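PDB 5C0P: endo-arabinase from Bacteroides thetaiotaomicron, which probably hydrolyses glycosidic bonds in L-arabinan, as a glycoside hydrolase of family 43 that binds magnesium. Local coordinates for residues T97-N100 and K104-T107; G131-D136 and W155-D160. All coordinates share one frame; numbering follows the deposited sequence.

Contact 1 (T97-N100 and K104-T107); sequences TFSN and KRGT
Phe98 and Gly106 form an antiparallel hydrogen-bonded pair in a beta hairpin, within one four-stranded blade of the five-bladed beta-propeller expected for family 43. Phe98 N gives a bond of 2.9 Å to Gly106 O. The return bond, from Gly106 N to Phe98 O, is also 2.9 Å. Both are nearly straight. Two CA-H...O contacts flank them, from Thr97 CA to Gly106 O and from Arg105 CA to Phe98 O.

The nonpolar packing centres on the Arg105 chain and Thr97. Arg105 CG lies 3.5 Å from Thr97 CG2, and the two side chains cross at about a right angle. Ser99 CB rests on Arg105 CA at 3.8 Å. The arginine chain then bends at chi3 (-70°). Its guanidinium forms salt bridges with Asp79 and Glu154. Asp79 also accepts a hydrogen bond from Ser99 OG, so one carboxylate holds both side chains. A water lies at the guanidinium edge, in plane, and links Arg105 NH1 to Ser99 OG by two weak bonds.

Thr97 and Thr107 are a non-hydrogen-bonded pair, joined through their side chains. In both, OG1 stands beside the backbone N (chi1 -64° and -59°), which brings the hydroxyls together. Thr97 OG1 also bonds Asp136 N, next to the predicted pKa-modulating side chain, and Thr107 OG1 bonds Gly137 N. Thr97 OG1 and Thr107 OG1 share a hydrogen bond of 2.8 Å, and either could be the donor.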
loop_
_atom_site.group_PDB
_atom_site.type_symbol
_atom_site.label_atom_id
_atom_site.label_comp_id
_atom_site.label_asym_id
_atom_site.label_seq_id
_atom_site.Cartn_x
_atom_site.Cartn_y
_atom_site.Cartn_z
ATOM N N THR A 97 7.157 3.544 -4.869
ATOM C CA THR A 97 8.364 3.892 -4.133
ATOM C C THR A 97 9.610 3.726 -5.004
ATOM O O THR A 97 9.787 2.720 -5.698
ATOM C CB THR A 97 8.452 3.062 -2.839
ATOM O OG1 THR A 97 7.351 3.420 -1.984
ATOM C CG2 THR A 97 9.764 3.314 -2.119
ATOM N N PHE A 98 10.478 4.739 -4.972
ATOM C CA PHE A 98 11.668 4.766 -5.806
ATOM C C PHE A 98 12.855 5.231 -4.982
ATOM O O PHE A 98 12.687 5.749 -3.884
ATOM C CB PHE A 98 11.506 5.770 -6.963
ATOM C CG PHE A 98 10.283 5.550 -7.820
ATOM C CD1 PHE A 98 10.320 4.688 -8.915
ATOM C CD2 PHE A 98 9.111 6.253 -7.560
ATOM C CE1 PHE A 98 9.186 4.505 -9.718
ATOM C CE2 PHE A 98 7.974 6.083 -8.357
ATOM C CZ PHE A 98 8.015 5.206 -9.441
ATOM N N SER A 99 14.054 5.073 -5.529
ATOM C CA SER A 99 15.236 5.715 -4.983
ATOM C C SER A 99 16.177 6.036 -6.137
ATOM O O SER A 99 15.914 5.672 -7.284
ATOM C CB SER A 99 15.937 4.825 -3.955
ATOM O OG SER A 99 16.453 3.647 -4.549
ATOM N N ASN A 100 17.273 6.724 -5.843
ATOM C CA ASN A 100 18.259 7.031 -6.862
ATOM C C ASN A 100 19.584 7.239 -6.170
ATOM O O ASN A 100 19.622 7.445 -4.956
ATOM C CB ASN A 100 17.860 8.306 -7.613
ATOM C CG ASN A 100 18.320 8.312 -9.058
ATOM O OD1 ASN A 100 17.809 7.558 -9.882
ATOM N ND2 ASN A 100 19.275 9.177 -9.375
ATOM N N LYS A 104 17.409 9.844 -1.100
ATOM C CA LYS A 104 16.816 8.826 -0.237
ATOM C C LYS A 104 15.557 8.222 -0.846
ATOM O O LYS A 104 14.819 8.879 -1.595
ATOM C CB LYS A 104 16.513 9.392 1.154
ATOM C CG LYS A 104 17.764 9.613 1.989
ATOM C CD LYS A 104 17.442 9.744 3.463
ATOM C CE LYS A 104 18.725 9.777 4.275
ATOM N NZ LYS A 104 19.718 10.664 3.620
ATOM N N ARG A 105 15.315 6.954 -0.527
ATOM C CA ARG A 105 14.106 6.270 -0.959
ATOM C C ARG A 105 12.869 7.047 -0.523
ATOM O O ARG A 105 12.827 7.588 0.586
ATOM C CB ARG A 105 14.079 4.860 -0.363
ATOM C CG ARG A 105 12.915 4.009 -0.841
ATOM C CD ARG A 105 13.123 2.540 -0.516
ATOM N NE ARG A 105 14.193 1.967 -1.328
ATOM C CZ ARG A 105 15.243 1.314 -0.844
ATOM N NH1 ARG A 105 16.159 0.839 -1.673
ATOM N NH2 ARG A 105 15.376 1.131 0.464
ATOM N N GLY A 106 11.880 7.123 -1.403
ATOM C CA GLY A 106 10.621 7.759 -1.061
ATOM C C GLY A 106 9.512 7.355 -2.002
ATOM O O GLY A 106 9.759 6.760 -3.053
ATOM N N THR A 107 8.284 7.683 -1.634
ATOM C CA THR A 107 7.140 7.385 -2.478
ATOM C C THR A 107 6.815 8.642 -3.265
ATOM O O THR A 107 6.819 9.739 -2.706
ATOM C CB THR A 107 5.936 6.962 -1.619
ATOM O OG1 THR A 107 6.295 5.809 -0.850
ATOM C CG2 THR A 107 4.715 6.651 -2.492
HETATM O O HOH W 1 17.818 0.639 -4.552
#

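Contact 2 (G131-D136 and W155-D160). With MG (magnesium ion), chain B.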
loop_
_atom_site.group_PDB
_atom_site.type_symbol
_atom_site.label_atom_id
_atom_site.label_comp_id
_atom_site.label_asym_id
_atom_site.label_seq_id
_atom_site.Cartn_x
_atom_site.Cartn_y
_atom_site.Cartn_z
ATOM N N GLY A 131 14.549 14.076 3.558
ATOM C CA GLY A 131 15.608 13.718 4.484
ATOM C C GLY A 131 15.442 12.344 5.114
ATOM O O GLY A 131 16.278 11.936 5.933
ATOM N N TRP A 132 14.385 11.633 4.732
ATOM C CA TRP A 132 14.047 10.355 5.352
ATOM C C TRP A 132 13.921 9.247 4.325
ATOM O O TRP A 132 13.372 9.461 3.246
ATOM C CB TRP A 132 12.682 10.444 6.032
ATOM C CG TRP A 132 12.607 11.254 7.273
ATOM C CD1 TRP A 132 13.625 11.905 7.904
ATOM C CD2 TRP A 132 11.431 11.487 8.053
ATOM N NE1 TRP A 132 13.150 12.540 9.034
ATOM C CE2 TRP A 132 11.802 12.295 9.145
ATOM C CE3 TRP A 132 10.099 11.093 7.933
ATOM C CZ2 TRP A 132 10.885 12.713 10.113
ATOM C CZ3 TRP A 132 9.190 11.506 8.892
ATOM C CH2 TRP A 132 9.583 12.309 9.958
HETATM N N MSE A 133 14.436 8.065 4.660
HETATM C CA MSE A 133 14.175 6.863 3.863
HETATM C C MSE A 133 12.748 6.406 4.121
HETATM O O MSE A 133 12.427 5.923 5.214
HETATM C CB MSE A 133 15.125 5.727 4.238
HETATM C CG MSE A 133 16.565 6.136 4.375
HETATM SE SE MSE A 133 17.769 4.927 3.461
HETATM C CE MSE A 133 17.378 5.551 1.653
ATOM N N CYS A 134 11.897 6.552 3.113
ATOM C CA CYS A 134 10.477 6.236 3.264
ATOM C C CYS A 134 9.956 5.316 2.171
ATOM O O CYS A 134 10.493 5.266 1.061
ATOM C CB CYS A 134 9.623 7.504 3.253
ATOM S SG CYS A 134 10.046 8.710 4.508
ATOM N N LEU A 135 8.893 4.589 2.488
ATOM C CA LEU A 135 8.289 3.689 1.519
ATOM C C LEU A 135 6.820 3.448 1.793
ATOM O O LEU A 135 6.299 3.816 2.854
ATOM C CB LEU A 135 9.048 2.355 1.448
ATOM C CG LEU A 135 9.362 1.540 2.703
ATOM C CD1 LEU A 135 8.160 0.770 3.227
ATOM C CD2 LEU A 135 10.502 0.573 2.410
ATOM N N ASP A 136 6.162 2.839 0.810
ATOM C CA ASP A 136 4.783 2.379 0.927
ATOM C C ASP A 136 3.796 3.511 1.187
ATOM O O ASP A 136 2.821 3.328 1.905
ATOM C CB ASP A 136 4.651 1.270 1.999
ATOM C CG ASP A 136 5.298 -0.043 1.582
ATOM O OD1 ASP A 136 5.798 -0.148 0.436
ATOM O OD2 ASP A 136 5.306 -0.983 2.405
ATOM N N TRP A 155 12.867 0.858 8.669
ATOM C CA TRP A 155 13.485 0.348 9.888
ATOM C C TRP A 155 15.007 0.289 9.844
ATOM O O TRP A 155 15.657 0.331 10.887
ATOM C CB TRP A 155 12.916 -1.028 10.219
ATOM C CG TRP A 155 13.371 -2.095 9.272
ATOM C CD1 TRP A 155 12.908 -2.330 8.005
ATOM C CD2 TRP A 155 14.383 -3.072 9.522
ATOM N NE1 TRP A 155 13.583 -3.396 7.453
ATOM C CE2 TRP A 155 14.485 -3.870 8.365
ATOM C CE3 TRP A 155 15.207 -3.352 10.612
ATOM C CZ2 TRP A 155 15.390 -4.930 8.272
ATOM C CZ3 TRP A 155 16.102 -4.408 10.516
ATOM C CH2 TRP A 155 16.185 -5.182 9.355
ATOM N N LEU A 156 15.582 0.194 8.649
ATOM C CA LEU A 156 17.031 0.190 8.519
ATOM C C LEU A 156 17.622 1.511 9.012
ATOM O O LEU A 156 18.783 1.568 9.417
ATOM C CB LEU A 156 17.437 -0.058 7.066
ATOM C CG LEU A 156 17.252 -1.513 6.636
ATOM C CD1 LEU A 156 17.720 -1.718 5.206
ATOM C CD2 LEU A 156 17.999 -2.430 7.581
ATOM N N GLU A 157 16.800 2.556 8.970
ATOM C CA GLU A 157 17.172 3.887 9.440
ATOM C C GLU A 157 16.714 4.114 10.888
ATOM O O GLU A 157 17.450 4.674 11.708
ATOM C CB GLU A 157 16.532 4.925 8.508
ATOM C CG GLU A 157 16.742 6.381 8.891
ATOM C CD GLU A 157 16.502 7.325 7.716
ATOM O OE1 GLU A 157 15.410 7.912 7.634
ATOM O OE2 GLU A 157 17.410 7.484 6.881
ATOM N N THR A 158 15.506 3.655 11.204
ATOM C CA THR A 158 14.869 3.982 12.484
ATOM C C THR A 158 14.981 2.904 13.558
ATOM O O THR A 158 14.653 3.161 14.721
ATOM C CB THR A 158 13.372 4.298 12.295
ATOM O OG1 THR A 158 12.703 3.152 11.751
ATOM C CG2 THR A 158 13.207 5.465 11.352
ATOM N N ILE A 159 15.438 1.715 13.162
ATOM C CA ILE A 159 15.515 0.524 14.021
ATOM C C ILE A 159 14.138 -0.047 14.358
ATOM O O ILE A 159 13.780 -1.130 13.891
ATOM C CB ILE A 159 16.368 0.733 15.298
ATOM C CG1 ILE A 159 17.669 1.461 14.964
ATOM C CG2 ILE A 159 16.661 -0.606 15.952
ATOM C CD1 ILE A 159 18.513 0.769 13.904
ATOM N N ASP A 160 13.377 0.674 15.177
ATOM C CA ASP A 160 11.964 0.386 15.380
ATOM C C ASP A 160 11.239 1.111 14.244
ATOM O O ASP A 160 11.172 2.345 14.233
ATOM C CB ASP A 160 11.509 0.917 16.748
ATOM C CG ASP A 160 10.356 0.123 17.342
ATOM O OD1 ASP A 160 9.823 -0.781 16.659
ATOM O OD2 ASP A 160 9.981 0.412 18.507
HETATM MG MG MG B . 14.189 4.598 16.225
HETATM O O HOH W 2 12.130 4.434 15.729
HETATM O O HOH W 3 13.937 3.067 17.597
HETATM O O HOH W 4 14.339 6.255 14.952
HETATM O O HOH W 5 16.262 4.643 16.570
HETATM O O HOH W 6 13.745 5.948 17.712
#
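Glu157 reaches from the short helix 155-158 to the backbone of Met133, a selenomethionine in this crystal. Its CB points toward segment 131-136. CG lies anti to the backbone N (chi1 176°), and the chain runs on extended, which carries the carboxylate across the gap. OE1 accepts a hydrogen bond of 3.1 Å from Met133 N, with an angle of 155° at the hydrogen. The donor approaches from above the carboxylate plane, 36° out of it. OE1 also lies 3.6 Å from Trp132 CA and takes a salt bridge from Arg153, which in turn makes a cation-pi contact with Trp132. The charge of Arg153 would probably stabilise the ionised carboxylate. OE2 faces the Met133 side chain, but its close approach to CG is doubtful, since that side chain is modelled in two conformers.

Farther along, Thr158 O binds a magnesium ion at 2.1 Å, and five waters complete its shell. One of these waters donates to Asp160 O at 2.7 Å.

The contact lies at the surface. The loop leading into strand 134-141 meets the helix that follows strand 147-153, its antiparallel neighbour, while Lys104 of strand 103-112 touches both Met133 and Glu157.

In the fold
From the N terminus, contact 1 comes first. It closes the short turn between strands 91-100 and 103-112, inside one four-stranded sheet. Contact 2 opens later and closes a longer loop, which runs out along strand 134-141 and back along strand 147-153 to helix 155-158. The two loops follow in series and neither nests in the other. They still meet in space: the centres of contact 1 and contact 2 are about 11 Å apart. Arg105 O and Cys134 N, 2.9 Å apart, probably form a hydrogen bond that joins the two neighbouring sheets. Near the start of strand 134-141, Asp136 OD2 hydrogen-bonds a Tris molecule, which probably came from the crystallisation liquor.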